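Local coordinates for succinoglycan biosynthesis protein (Bacillus cereus ATCC 14579, PDB 3B55), which is of unknown function but binds a calcium ion and belongs to the erythromycin esterase family, with a possible role in succinoglycan biosynthesis, at residues L65-M71 / F384-R388; D284-Y288 / H327-Y331; T341-E345 / N372-Q377. The protein carries 1 engineered substitution. All blocks are in the same frame, centred on the assembly; numbering follows the deposited sequence.

Contact 1 (L65-M71 / F384-R388); sequences LKPLKNM and FIDLR
Phe384 and Met71 form the tight part of this contact. Four side chains of 65-71 gather round the Phe384 ring. Phe384 CG lies between the backbone N and the carbonyl carbon (chi1 63°), turning the ring to the helix. Met71, a selenomethionine, reaches the ring with its chain extended beyond CG. Met71 SE lies 4.9 Å from the ring centroid and 80° off the normal, a Met-aromatic contact at the edge. Met71 CE comes to 3.5 Å from Phe384 CE2. Pro67 CB meets the far end of the ring, 3.7 Å from Phe384 CZ. Leu68 CD1 lies 3.9 Å from Phe384 CE2, and Leu65 CD2 is looser. The type I turn from Leu65 to Leu68 presents Pro67 and both leucines to this ring.

Exposed Arg388 marks the polar, solvent side. Its guanidinium grips Asp386 side-on, with NE to OD1 and NH2 to OD2, which fixes its rotation. Arg388 NH2 then reaches across to Met71 O at 2.7 Å, nearly straight at 172°. A water joins the same oxygen to Arg388 NH1. Asp386 OD1 also accepts from Arg388 N at 2.9 Å, an Asx turn that ties the strand end to the 3-10 segment. Met71 CG passes 3.5 Å from Asp386 OD2.

Leu65 and Leu68 also pack on helix 88-104. Phe384 sits on strand 382-386, hydrogen-bonded to Lys51 of strand 51-53, with strand 429-433 on its other side.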
ATOM      1  N   LEU A  65       4.305 -18.138 -12.287  1.00 13.12           N
ATOM      2  CA  LEU A  65       3.186 -17.324 -11.807  1.00 15.44           C
ATOM      3  C   LEU A  65       1.887 -17.529 -12.596  1.00 16.27           C
ATOM      4  O   LEU A  65       0.852 -16.948 -12.267  1.00 14.83           O
ATOM      5  CB  LEU A  65       3.578 -15.836 -11.816  1.00 10.37           C
ATOM      6  CG  LEU A  65       4.510 -15.418 -10.664  1.00 15.77           C
ATOM      7  CD1 LEU A  65       4.952 -13.981 -10.825  1.00 16.40           C
ATOM      8  CD2 LEU A  65       3.788 -15.596  -9.339  1.00  7.24           C
ATOM      9  N   LYS A  66       1.945 -18.365 -13.627  1.00 16.66           N
ATOM     10  CA  LYS A  66       0.782 -18.643 -14.464  1.00 19.05           C
ATOM     11  C   LYS A  66      -0.470 -19.062 -13.693  1.00 16.79           C
ATOM     12  O   LYS A  66      -1.582 -18.706 -14.080  1.00 19.43           O
ATOM     13  CB  LYS A  66       1.132 -19.714 -15.498  1.00 21.24           C
ATOM     14  CG  LYS A  66       2.171 -19.256 -16.506  1.00 32.12           C
ATOM     15  CD  LYS A  66       1.538 -18.902 -17.836  1.00 44.13           C
ATOM     16  CE  LYS A  66       1.529 -20.101 -18.760  1.00 47.47           C
ATOM     17  NZ  LYS A  66       2.925 -20.480 -19.105  1.00 50.11           N
ATOM     18  N   PRO A  67      -0.318 -19.844 -12.607  1.00 15.53           N
ATOM     19  CA  PRO A  67      -1.493 -20.271 -11.831  1.00 14.63           C
ATOM     20  C   PRO A  67      -2.265 -19.091 -11.239  1.00 14.64           C
ATOM     21  O   PRO A  67      -3.405 -19.229 -10.796  1.00 15.15           O
ATOM     22  CB  PRO A  67      -0.886 -21.162 -10.750  1.00 14.84           C
ATOM     23  CG  PRO A  67       0.296 -21.778 -11.463  1.00 18.56           C
ATOM     24  CD  PRO A  67       0.886 -20.579 -12.176  1.00 13.89           C
ATOM     25  N   LEU A  68      -1.639 -17.923 -11.253  1.00 11.86           N
ATOM     26  CA  LEU A  68      -2.249 -16.719 -10.703  1.00 13.83           C
ATOM     27  C   LEU A  68      -3.332 -16.156 -11.628  1.00 15.24           C
ATOM     28  O   LEU A  68      -4.280 -15.516 -11.171  1.00 14.12           O
ATOM     29  CB  LEU A  68      -1.158 -15.674 -10.460  1.00 14.23           C
ATOM     30  CG  LEU A  68      -1.323 -14.641  -9.351  1.00 15.45           C
ATOM     31  CD1 LEU A  68      -1.730 -15.311  -8.035  1.00 16.55           C
ATOM     32  CD2 LEU A  68      -0.001 -13.913  -9.189  1.00 19.77           C
ATOM     33  N   LYS A  69      -3.202 -16.411 -12.928  1.00 14.60           N
ATOM     34  CA  LYS A  69      -4.179 -15.908 -13.891  1.00 16.63           C
ATOM     35  C   LYS A  69      -5.609 -16.158 -13.415  1.00 19.03           C
ATOM     36  O   LYS A  69      -6.383 -15.215 -13.217  1.00 24.10           O
ATOM     37  CB  LYS A  69      -3.963 -16.562 -15.262  1.00 13.41           C
ATOM     38  CG  LYS A  69      -4.825 -15.980 -16.379  1.00 14.85           C
ATOM     39  CD  LYS A  69      -4.627 -16.753 -17.684  1.00 20.03           C
ATOM     40  CE  LYS A  69      -5.376 -16.108 -18.843  1.00 32.04           C
ATOM     41  NZ  LYS A  69      -6.662 -16.793 -19.158  1.00 29.51           N
ATOM     42  N   ASN A  70      -5.952 -17.428 -13.214  1.00 18.80           N
ATOM     43  CA  ASN A  70      -7.293 -17.773 -12.777  1.00 19.62           C
ATOM     44  C   ASN A  70      -7.596 -17.491 -11.306  1.00 18.65           C
ATOM     45  O   ASN A  70      -8.757 -17.396 -10.929  1.00 20.46           O
ATOM     46  CB  ASN A  70      -7.598 -19.237 -13.091  1.00 19.99           C
ATOM     47  CG  ASN A  70      -7.723 -19.494 -14.577  1.00 22.37           C
ATOM     48  OD1 ASN A  70      -8.214 -18.645 -15.323  1.00 21.56           O
ATOM     49  ND2 ASN A  70      -7.292 -20.671 -15.015  1.00 20.79           N
HETATM   50  N   MSE A  71      -6.574 -17.359 -10.470  1.00 20.08           N
HETATM   51  CA  MSE A  71      -6.828 -17.067  -9.066  1.00 21.24           C
HETATM   52  C   MSE A  71      -7.351 -15.641  -8.952  1.00 21.10           C
HETATM   53  O   MSE A  71      -8.331 -15.377  -8.253  1.00 21.58           O
HETATM   54  CB  MSE A  71      -5.553 -17.200  -8.246  1.00 19.97           C
HETATM   55  CG  MSE A  71      -5.234 -18.616  -7.856  1.00 28.79           C
HETATM   56 SE   MSE A  71      -3.594 -18.656  -6.863  1.00 33.56          SE
HETATM   57  CE  MSE A  71      -3.001 -20.447  -7.336  1.00 21.67           C
ATOM     58  N   PHE A 384       3.051 -20.259  -3.541  1.00  8.94           N
ATOM     59  CA  PHE A 384       1.834 -19.541  -3.228  1.00 10.81           C
ATOM     60  C   PHE A 384       0.678 -20.521  -3.272  1.00 10.88           C
ATOM     61  O   PHE A 384       0.822 -21.648  -3.759  1.00  9.89           O
ATOM     62  CB  PHE A 384       1.606 -18.341  -4.156  1.00  9.35           C
ATOM     63  CG  PHE A 384       1.427 -18.688  -5.608  1.00 12.64           C
ATOM     64  CD1 PHE A 384       2.512 -19.076  -6.392  1.00 11.61           C
ATOM     65  CD2 PHE A 384       0.187 -18.521  -6.217  1.00  9.01           C
ATOM     66  CE1 PHE A 384       2.366 -19.280  -7.758  1.00  8.61           C
ATOM     67  CE2 PHE A 384       0.031 -18.724  -7.584  1.00 16.57           C
ATOM     68  CZ  PHE A 384       1.126 -19.103  -8.358  1.00 10.92           C
ATOM     69  N   ILE A 385      -0.465 -20.106  -2.746  1.00  9.07           N
ATOM     70  CA  ILE A 385      -1.612 -20.994  -2.700  1.00 14.32           C
ATOM     71  C   ILE A 385      -2.908 -20.220  -2.581  1.00 13.93           C
ATOM     72  O   ILE A 385      -2.936 -19.127  -2.011  1.00 14.54           O
ATOM     73  CB  ILE A 385      -1.481 -21.953  -1.498  1.00 15.95           C
ATOM     74  CG1 ILE A 385      -2.731 -22.820  -1.370  1.00 17.22           C
ATOM     75  CG2 ILE A 385      -1.233 -21.154  -0.228  1.00 17.05           C
ATOM     76  CD1 ILE A 385      -2.490 -24.091  -0.572  1.00 21.10           C
ATOM     77  N   ASP A 386      -3.979 -20.793  -3.121  1.00 13.00           N
ATOM     78  CA  ASP A 386      -5.288 -20.160  -3.059  1.00 12.84           C
ATOM     79  C   ASP A 386      -5.977 -20.632  -1.780  1.00 14.89           C
ATOM     80  O   ASP A 386      -6.429 -21.779  -1.695  1.00 11.34           O
ATOM     81  CB  ASP A 386      -6.138 -20.560  -4.266  1.00 12.89           C
ATOM     82  CG  ASP A 386      -7.363 -19.676  -4.431  1.00 15.60           C
ATOM     83  OD1 ASP A 386      -7.913 -19.228  -3.405  1.00 13.13           O
ATOM     84  OD2 ASP A 386      -7.779 -19.442  -5.587  1.00 20.17           O
ATOM     85  N   LEU A 387      -6.042 -19.754  -0.785  1.00 12.72           N
ATOM     86  CA  LEU A 387      -6.672 -20.079   0.492  1.00 16.24           C
ATOM     87  C   LEU A 387      -8.178 -20.309   0.337  1.00 16.60           C
ATOM     88  O   LEU A 387      -8.797 -21.000   1.143  1.00 16.54           O
ATOM     89  CB  LEU A 387      -6.424 -18.950   1.501  1.00 15.24           C
ATOM     90  CG  LEU A 387      -4.957 -18.576   1.766  1.00 15.09           C
ATOM     91  CD1 LEU A 387      -4.889 -17.410   2.733  1.00 13.74           C
ATOM     92  CD2 LEU A 387      -4.203 -19.772   2.316  1.00 13.99           C
ATOM     93  N   ARG A 388      -8.762 -19.728  -0.703  1.00 18.85           N
ATOM     94  CA  ARG A 388     -10.192 -19.879  -0.938  1.00 22.14           C
ATOM     95  C   ARG A 388     -10.554 -21.291  -1.386  1.00 20.94           C
ATOM     96  O   ARG A 388     -11.716 -21.679  -1.341  1.00 22.99           O
ATOM     97  CB  ARG A 388     -10.653 -18.884  -2.000  1.00 20.89           C
ATOM     98  CG  ARG A 388     -10.477 -17.433  -1.611  1.00 16.58           C
ATOM     99  CD  ARG A 388     -10.649 -16.540  -2.827  1.00 17.35           C
ATOM    100  NE  ARG A 388      -9.712 -16.920  -3.879  1.00 11.68           N
ATOM    101  CZ  ARG A 388      -9.604 -16.305  -5.053  1.00 14.88           C
ATOM    102  NH1 ARG A 388     -10.379 -15.264  -5.336  1.00 10.40           N
ATOM    103  NH2 ARG A 388      -8.725 -16.740  -5.951  1.00  6.09           N
TER
HETATM  104  O   HOH W   1     -10.535 -14.105  -7.835  1.00 19.83           O

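Contact 2 (D284-Y288 / H327-Y331)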
ATOM      1  N   ASP A 284      -6.591   5.222   7.388  1.00 10.44           N
ATOM      2  CA  ASP A 284      -6.858   4.194   6.390  1.00 11.77           C
ATOM      3  C   ASP A 284      -8.117   4.420   5.569  1.00 11.24           C
ATOM      4  O   ASP A 284      -8.286   3.809   4.521  1.00 10.72           O
ATOM      5  CB  ASP A 284      -6.857   2.808   7.031  1.00  8.54           C
ATOM      6  CG  ASP A 284      -5.476   2.153   6.981  1.00 10.94           C
ATOM      7  OD1 ASP A 284      -4.467   2.889   7.082  1.00 10.15           O
ATOM      8  OD2 ASP A 284      -5.387   0.910   6.836  1.00  8.51           O
ATOM      9  N   ILE A 285      -9.009   5.282   6.043  1.00 11.57           N
ATOM     10  CA  ILE A 285     -10.192   5.582   5.261  1.00 11.34           C
ATOM     11  C   ILE A 285      -9.637   6.333   4.040  1.00 10.59           C
ATOM     12  O   ILE A 285      -9.990   6.035   2.905  1.00  8.91           O
ATOM     13  CB  ILE A 285     -11.187   6.469   6.047  1.00 13.72           C
ATOM     14  CG1 ILE A 285     -12.056   5.573   6.935  1.00 12.35           C
ATOM     15  CG2 ILE A 285     -12.030   7.302   5.091  1.00  8.49           C
ATOM     16  CD1 ILE A 285     -13.144   6.312   7.686  1.00 18.88           C
ATOM     17  N   ALA A 286      -8.735   7.278   4.289  1.00  9.30           N
ATOM     18  CA  ALA A 286      -8.115   8.066   3.229  1.00  9.37           C
ATOM     19  C   ALA A 286      -7.333   7.191   2.239  1.00  8.66           C
ATOM     20  O   ALA A 286      -7.475   7.353   1.028  1.00 10.33           O
ATOM     21  CB  ALA A 286      -7.182   9.122   3.840  1.00  7.99           C
HETATM   22  N   MSE A 287      -6.498   6.285   2.744  1.00  5.73           N
HETATM   23  CA  MSE A 287      -5.721   5.407   1.863  1.00 10.77           C
HETATM   24  C   MSE A 287      -6.668   4.596   0.989  1.00  6.97           C
HETATM   25  O   MSE A 287      -6.402   4.365  -0.192  1.00  7.78           O
HETATM   26  CB  MSE A 287      -4.834   4.449   2.671  1.00  7.49           C
HETATM   27  CG  MSE A 287      -3.794   5.139   3.551  1.00 17.43           C
HETATM   28 SE   MSE A 287      -2.073   4.212   3.591  1.00 35.42          SE
HETATM   29  CE  MSE A 287      -2.543   2.736   4.742  1.00 16.18           C
ATOM     30  N   TYR A 288      -7.771   4.164   1.592  1.00  6.80           N
ATOM     31  CA  TYR A 288      -8.807   3.384   0.914  1.00  5.65           C
ATOM     32  C   TYR A 288      -9.398   4.212  -0.215  1.00  5.68           C
ATOM     33  O   TYR A 288      -9.528   3.732  -1.344  1.00  6.14           O
ATOM     34  CB  TYR A 288      -9.920   3.023   1.910  1.00  8.64           C
ATOM     35  CG  TYR A 288     -11.303   2.887   1.306  1.00 10.02           C
ATOM     36  CD1 TYR A 288     -11.588   1.886   0.375  1.00 12.93           C
ATOM     37  CD2 TYR A 288     -12.337   3.745   1.683  1.00 13.49           C
ATOM     38  CE1 TYR A 288     -12.867   1.743  -0.165  1.00  5.94           C
ATOM     39  CE2 TYR A 288     -13.627   3.607   1.151  1.00  8.94           C
ATOM     40  CZ  TYR A 288     -13.884   2.605   0.228  1.00 12.77           C
ATOM     41  OH  TYR A 288     -15.147   2.452  -0.308  1.00 11.22           O
ATOM     42  N   HIS A 327     -12.253  -1.714   4.028  1.00 11.42           N
ATOM     43  CA  HIS A 327     -13.099  -0.789   3.280  1.00  9.56           C
ATOM     44  C   HIS A 327     -13.134  -1.256   1.839  1.00  7.97           C
ATOM     45  O   HIS A 327     -14.171  -1.222   1.195  1.00  9.25           O
ATOM     46  CB  HIS A 327     -12.534   0.638   3.328  1.00 10.70           C
ATOM     47  CG  HIS A 327     -12.279   1.150   4.710  1.00 11.58           C
ATOM     48  ND1 HIS A 327     -13.260   1.212   5.677  1.00 15.13           N
ATOM     49  CD2 HIS A 327     -11.161   1.671   5.272  1.00 11.34           C
ATOM     50  CE1 HIS A 327     -12.758   1.754   6.774  1.00 16.68           C
ATOM     51  NE2 HIS A 327     -11.488   2.043   6.553  1.00  8.84           N
ATOM     52  N   LEU A 328     -11.980  -1.680   1.329  1.00 11.22           N
ATOM     53  CA  LEU A 328     -11.897  -2.157  -0.043  1.00  9.34           C
ATOM     54  C   LEU A 328     -12.747  -3.410  -0.263  1.00 11.26           C
ATOM     55  O   LEU A 328     -13.548  -3.454  -1.193  1.00 11.96           O
ATOM     56  CB  LEU A 328     -10.444  -2.437  -0.420  1.00  9.90           C
ATOM     57  CG  LEU A 328      -9.576  -1.195  -0.623  1.00 11.53           C
ATOM     58  CD1 LEU A 328      -8.106  -1.590  -0.669  1.00  8.29           C
ATOM     59  CD2 LEU A 328      -9.995  -0.484  -1.894  1.00 12.36           C
ATOM     60  N   ALA A 329     -12.579  -4.425   0.582  1.00  9.75           N
ATOM     61  CA  ALA A 329     -13.368  -5.650   0.443  1.00 11.86           C
ATOM     62  C   ALA A 329     -14.859  -5.325   0.551  1.00 11.90           C
ATOM     63  O   ALA A 329     -15.682  -5.842  -0.207  1.00 11.18           O
ATOM     64  CB  ALA A 329     -12.985  -6.655   1.525  1.00  9.14           C
ATOM     65  N   GLU A 330     -15.182  -4.454   1.500  1.00 13.37           N
ATOM     66  CA  GLU A 330     -16.547  -4.023   1.759  1.00 15.80           C
ATOM     67  C   GLU A 330     -17.185  -3.318   0.559  1.00 14.04           C
ATOM     68  O   GLU A 330     -18.379  -3.466   0.298  1.00 11.43           O
ATOM     69  CB  GLU A 330     -16.552  -3.110   2.996  1.00 16.91           C
ATOM     70  CG  GLU A 330     -17.879  -2.435   3.320  1.00 30.03           C
ATOM     71  CD  GLU A 330     -17.872  -1.813   4.710  1.00 34.44           C
ATOM     72  OE1 GLU A 330     -16.815  -1.273   5.117  1.00 44.10           O
ATOM     73  OE2 GLU A 330     -18.919  -1.862   5.390  1.00 42.08           O
ATOM     74  N   TYR A 331     -16.395  -2.554  -0.182  1.00 12.98           N
ATOM     75  CA  TYR A 331     -16.945  -1.859  -1.336  1.00 12.50           C
ATOM     76  C   TYR A 331     -16.868  -2.690  -2.616  1.00 12.11           C
ATOM     77  O   TYR A 331     -17.811  -2.713  -3.404  1.00  9.06           O
ATOM     78  CB  TYR A 331     -16.231  -0.519  -1.535  1.00 12.93           C
ATOM     79  CG  TYR A 331     -16.687   0.247  -2.754  1.00 13.59           C
ATOM     80  CD1 TYR A 331     -16.133  -0.004  -4.005  1.00  8.64           C
ATOM     81  CD2 TYR A 331     -17.689   1.216  -2.659  1.00 19.91           C
ATOM     82  CE1 TYR A 331     -16.558   0.684  -5.137  1.00 17.36           C
ATOM     83  CE2 TYR A 331     -18.126   1.914  -3.786  1.00 20.65           C
ATOM     84  CZ  TYR A 331     -17.554   1.641  -5.024  1.00 21.67           C
ATOM     85  OH  TYR A 331     -17.979   2.312  -6.152  1.00 20.67           O
TER
HETATM   86  O   HOH W   2     -16.142   0.555   2.220  1.00 21.35           O
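Helices 278-298 and 324-332 form a helix pair near the calcium site, and Tyr288 packs against His327 at their crossing. The local axes come within 10.7 Å at a crossing angle of -50°. His327 CB stands over the centre of the Tyr288 ring, 3.3 Å from the centroid, a CH-pi contact. The two rings themselves meet obliquely, with planes 42° apart. The His327 side chain has CG anti to the carbonyl carbon (chi1 -54°), which carries the imidazole back along the first helix. There Ile285 CG1 lies 3.6 Å from His327 NE2. At the edge of the tyrosine ring, Leu328 CD2 approaches CD1 of Tyr288 to 3.6 Å. Beyond it the phenol oxygen, Tyr288 OH, rests 3.4 Å from CB of Tyr331.

No direct hydrogen bond crosses the pair. A water donates to His327 O at 2.8 Å and has a weak link to Tyr288 OH. That hydroxyl also has a weak bond with Lys292, which makes a cation-pi contact with the Tyr331 ring.

Asp284 is buried, and its OD2 is hydrogen-bonded with Ala324 N and His309 ND1. This ties the first residue of helix 324-332 to helix 278-298. The Asp284 side chain lies about 8 Å from the calcium ion, which His85 and Glu113 bind. On the sheet side, Met287 packs on strand 167-172.

Contact 3 (T341-E345 / N372-Q377)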
ATOM      1  N   THR A 341       1.817 -11.858   1.859  1.00 11.09           N
ATOM      2  CA  THR A 341       3.072 -12.610   1.884  1.00 12.74           C
ATOM      3  C   THR A 341       3.327 -13.047   3.312  1.00 11.59           C
ATOM      4  O   THR A 341       2.851 -12.408   4.254  1.00 12.22           O
ATOM      5  CB  THR A 341       4.279 -11.767   1.392  1.00 13.11           C
ATOM      6  OG1 THR A 341       4.227 -10.451   1.961  1.00 14.48           O
ATOM      7  CG2 THR A 341       4.276 -11.676  -0.129  1.00 15.09           C
ATOM      8  N   SER A 342       4.055 -14.146   3.477  1.00 11.08           N
ATOM      9  CA  SER A 342       4.349 -14.643   4.808  1.00 10.37           C
ATOM     10  C   SER A 342       5.774 -15.177   4.864  1.00 10.10           C
ATOM     11  O   SER A 342       6.326 -15.631   3.860  1.00  8.78           O
ATOM     12  CB  SER A 342       3.344 -15.725   5.197  1.00 13.64           C
ATOM     13  OG  SER A 342       3.370 -15.956   6.596  1.00 19.13           O
ATOM     14  N   VAL A 343       6.362 -15.130   6.048  1.00 10.42           N
ATOM     15  CA  VAL A 343       7.734 -15.564   6.212  1.00 11.16           C
ATOM     16  C   VAL A 343       7.882 -16.685   7.228  1.00 12.45           C
ATOM     17  O   VAL A 343       6.898 -17.159   7.795  1.00 14.77           O
ATOM     18  CB  VAL A 343       8.597 -14.372   6.644  1.00 11.44           C
ATOM     19  CG1 VAL A 343       8.635 -13.332   5.528  1.00  5.37           C
ATOM     20  CG2 VAL A 343       8.023 -13.757   7.913  1.00  6.82           C
ATOM     21  N   TYR A 344       9.127 -17.093   7.456  1.00 11.74           N
ATOM     22  CA  TYR A 344       9.435 -18.155   8.403  1.00 10.44           C
ATOM     23  C   TYR A 344      10.767 -17.914   9.122  1.00  9.99           C
ATOM     24  O   TYR A 344      10.791 -17.641  10.320  1.00  9.39           O
ATOM     25  CB  TYR A 344       9.455 -19.501   7.674  1.00 11.55           C
ATOM     26  CG  TYR A 344       9.767 -20.677   8.567  1.00 12.01           C
ATOM     27  CD1 TYR A 344       9.088 -20.860   9.773  1.00 10.90           C
ATOM     28  CD2 TYR A 344      10.747 -21.604   8.215  1.00 11.08           C
ATOM     29  CE1 TYR A 344       9.381 -21.932  10.608  1.00 12.55           C
ATOM     30  CE2 TYR A 344      11.047 -22.685   9.042  1.00 10.01           C
ATOM     31  CZ  TYR A 344      10.361 -22.843  10.236  1.00 17.21           C
ATOM     32  OH  TYR A 344      10.655 -23.909  11.054  1.00 14.36           O
ATOM     33  N   GLU A 345      11.874 -18.005   8.394  1.00 10.78           N
ATOM     34  CA  GLU A 345      13.181 -17.787   9.002  1.00 12.00           C
ATOM     35  C   GLU A 345      13.954 -16.698   8.268  1.00 12.45           C
ATOM     36  O   GLU A 345      13.659 -16.382   7.109  1.00 11.33           O
ATOM     37  CB  GLU A 345      14.004 -19.081   9.000  1.00 10.50           C
ATOM     38  CG  GLU A 345      13.380 -20.239   9.773  1.00 12.33           C
ATOM     39  CD  GLU A 345      14.237 -21.502   9.738  1.00 16.82           C
ATOM     40  OE1 GLU A 345      14.720 -21.864   8.643  1.00 20.67           O
ATOM     41  OE2 GLU A 345      14.415 -22.137  10.802  1.00 23.43           O
ATOM     42  N   ASN A 372       3.164 -19.036  10.584  1.00 11.87           N
ATOM     43  CA  ASN A 372       4.560 -18.991  10.139  1.00 10.18           C
ATOM     44  C   ASN A 372       5.225 -20.366  10.237  1.00 11.15           C
ATOM     45  O   ASN A 372       5.800 -20.870   9.266  1.00 13.30           O
ATOM     46  CB  ASN A 372       5.334 -17.982  10.990  1.00  8.72           C
ATOM     47  CG  ASN A 372       4.843 -16.562  10.791  1.00 12.06           C
ATOM     48  OD1 ASN A 372       5.271 -15.872   9.869  1.00 16.26           O
ATOM     49  ND2 ASN A 372       3.924 -16.125  11.647  1.00 14.51           N
ATOM     50  N   TYR A 373       5.143 -20.968  11.415  1.00 10.61           N
ATOM     51  CA  TYR A 373       5.733 -22.283  11.641  1.00  9.71           C
ATOM     52  C   TYR A 373       5.100 -23.317  10.715  1.00 11.09           C
ATOM     53  O   TYR A 373       5.796 -24.078  10.043  1.00  9.26           O
ATOM     54  CB  TYR A 373       5.497 -22.728  13.085  1.00 12.53           C
ATOM     55  CG  TYR A 373       6.115 -24.070  13.409  1.00 14.21           C
ATOM     56  CD1 TYR A 373       7.445 -24.161  13.814  1.00 16.48           C
ATOM     57  CD2 TYR A 373       5.381 -25.255  13.278  1.00 12.77           C
ATOM     58  CE1 TYR A 373       8.037 -25.387  14.077  1.00 20.97           C
ATOM     59  CE2 TYR A 373       5.966 -26.498  13.543  1.00 16.46           C
ATOM     60  CZ  TYR A 373       7.301 -26.550  13.940  1.00 17.31           C
ATOM     61  OH  TYR A 373       7.913 -27.755  14.184  1.00 19.58           O
ATOM     62  N   ILE A 374       3.772 -23.348  10.707  1.00 11.57           N
ATOM     63  CA  ILE A 374       3.030 -24.296   9.901  1.00  9.25           C
ATOM     64  C   ILE A 374       3.336 -24.186   8.407  1.00 11.96           C
ATOM     65  O   ILE A 374       3.671 -25.190   7.775  1.00  7.43           O
ATOM     66  CB  ILE A 374       1.530 -24.164  10.211  1.00 10.91           C
ATOM     67  CG1 ILE A 374       1.301 -24.622  11.661  1.00 11.90           C
ATOM     68  CG2 ILE A 374       0.706 -24.993   9.236  1.00 10.84           C
ATOM     69  CD1 ILE A 374      -0.101 -24.401  12.199  1.00 10.06           C
ATOM     70  N   PHE A 375       3.229 -22.987   7.836  1.00 10.99           N
ATOM     71  CA  PHE A 375       3.554 -22.811   6.421  1.00 11.18           C
ATOM     72  C   PHE A 375       5.064 -23.009   6.248  1.00 11.11           C
ATOM     73  O   PHE A 375       5.539 -23.375   5.174  1.00 11.56           O
ATOM     74  CB  PHE A 375       3.160 -21.407   5.942  1.00  9.76           C
ATOM     75  CG  PHE A 375       1.734 -21.304   5.468  1.00  8.39           C
ATOM     76  CD1 PHE A 375       1.418 -21.496   4.129  1.00 10.80           C
ATOM     77  CD2 PHE A 375       0.704 -21.045   6.369  1.00  6.56           C
ATOM     78  CE1 PHE A 375       0.097 -21.433   3.692  1.00 17.66           C
ATOM     79  CE2 PHE A 375      -0.614 -20.981   5.947  1.00  8.30           C
ATOM     80  CZ  PHE A 375      -0.919 -21.176   4.603  1.00 13.45           C
ATOM     81  N   GLY A 376       5.811 -22.771   7.322  1.00 12.03           N
ATOM     82  CA  GLY A 376       7.253 -22.931   7.276  1.00 11.09           C
ATOM     83  C   GLY A 376       7.712 -24.375   7.168  1.00 12.75           C
ATOM     84  O   GLY A 376       8.886 -24.631   6.898  1.00 15.60           O
ATOM     85  N   GLN A 377       6.805 -25.323   7.388  1.00 13.20           N
ATOM     86  CA  GLN A 377       7.167 -26.733   7.292  1.00 15.13           C
ATOM     87  C   GLN A 377       6.998 -27.287   5.873  1.00 17.91           C
ATOM     88  O   GLN A 377       7.336 -28.445   5.611  1.00 17.86           O
ATOM     89  CB  GLN A 377       6.348 -27.568   8.279  1.00 16.84           C
ATOM     90  CG  GLN A 377       6.579 -27.206   9.743  1.00 14.41           C
ATOM     91  CD  GLN A 377       8.053 -27.109  10.088  1.00 20.48           C
ATOM     92  OE1 GLN A 377       8.617 -26.017  10.133  1.00 31.04           O
ATOM     93  NE2 GLN A 377       8.688 -28.252  10.315  1.00 24.55           N
TER
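Asn372 O meets Gly376 N of its own helix and the Tyr344 ring across the contact. The polar bond is the weak one from Gly376 N to Asn372 O, 2.7 Å. The ring carbon Tyr344 CD1 packs against Asn372 O at 3.3 Å.

The Tyr344 ring carries most of the contact. Its CG is anti to the backbone N (chi1 180°), which extends the ring along the helix residues as the chain nears its corner at Glu345. Gly376 lies over one face. Its CA stands 3.7 Å from the ring centroid and 15° off the normal, a CH-pi contact. With no side chain in between, the helix backbone itself rests on the ring. Gly376 O also sits over the face, 3.6 Å from Tyr344 CE2. The opposite face is covered by CG of the next residue, Glu345, so the ring is sandwiched. Farther out, Tyr344 CE1 touches Tyr373 CA at 3.8 Å. The phenol oxygen Tyr344 OH lies 3.1 Å from Gln377 OE1. The Gln377 chain bends at chi2, and OE1 is also above the Tyr373 ring.

Nearer the strand, the Asn372 side chain runs beside Val343 in the same direction, with Asn372 CB 3.7 Å from Val343 O. Strand 341-344 and helix 372-376 are nearly perpendicular here, at -85°. Ser342 pairs with strand 429-433 on the sheet side. Tyr344 O bonds to Ser365 OG, and Phe375 O to Gln434 NE2, so both partners are also anchored by nearby polar groups.

The helix thus meets the end of the strand through one aromatic face, with backbone CH and carbonyl groups as partners. Gln377 OE1 approaches the phenol end. No charged pair takes part, and the ring is held by packing between the Gly376 backbone and Glu345 CG.

Contacts 1 and 3 both reach the large mixed sheet, each about 21 to 22 Å from the chain centre. They touch where Phe375, on the helix of contact 3, packs against Ile385 and Leu387 of contact 1. Strand 382-386 follows helix 371-376 in the chain. Contact 2 lies deeper, about 11 Å from the centre and close to the calcium ion. It joins two helices and touches neither of the others, although strand 336-344 of contact 3 follows its second helix. All three are partly buried and centre on an aromatic ring. Contact 1 has a clear direct hydrogen bond across its segments, from an exposed arginine that also forms a salt bridge within its own segment.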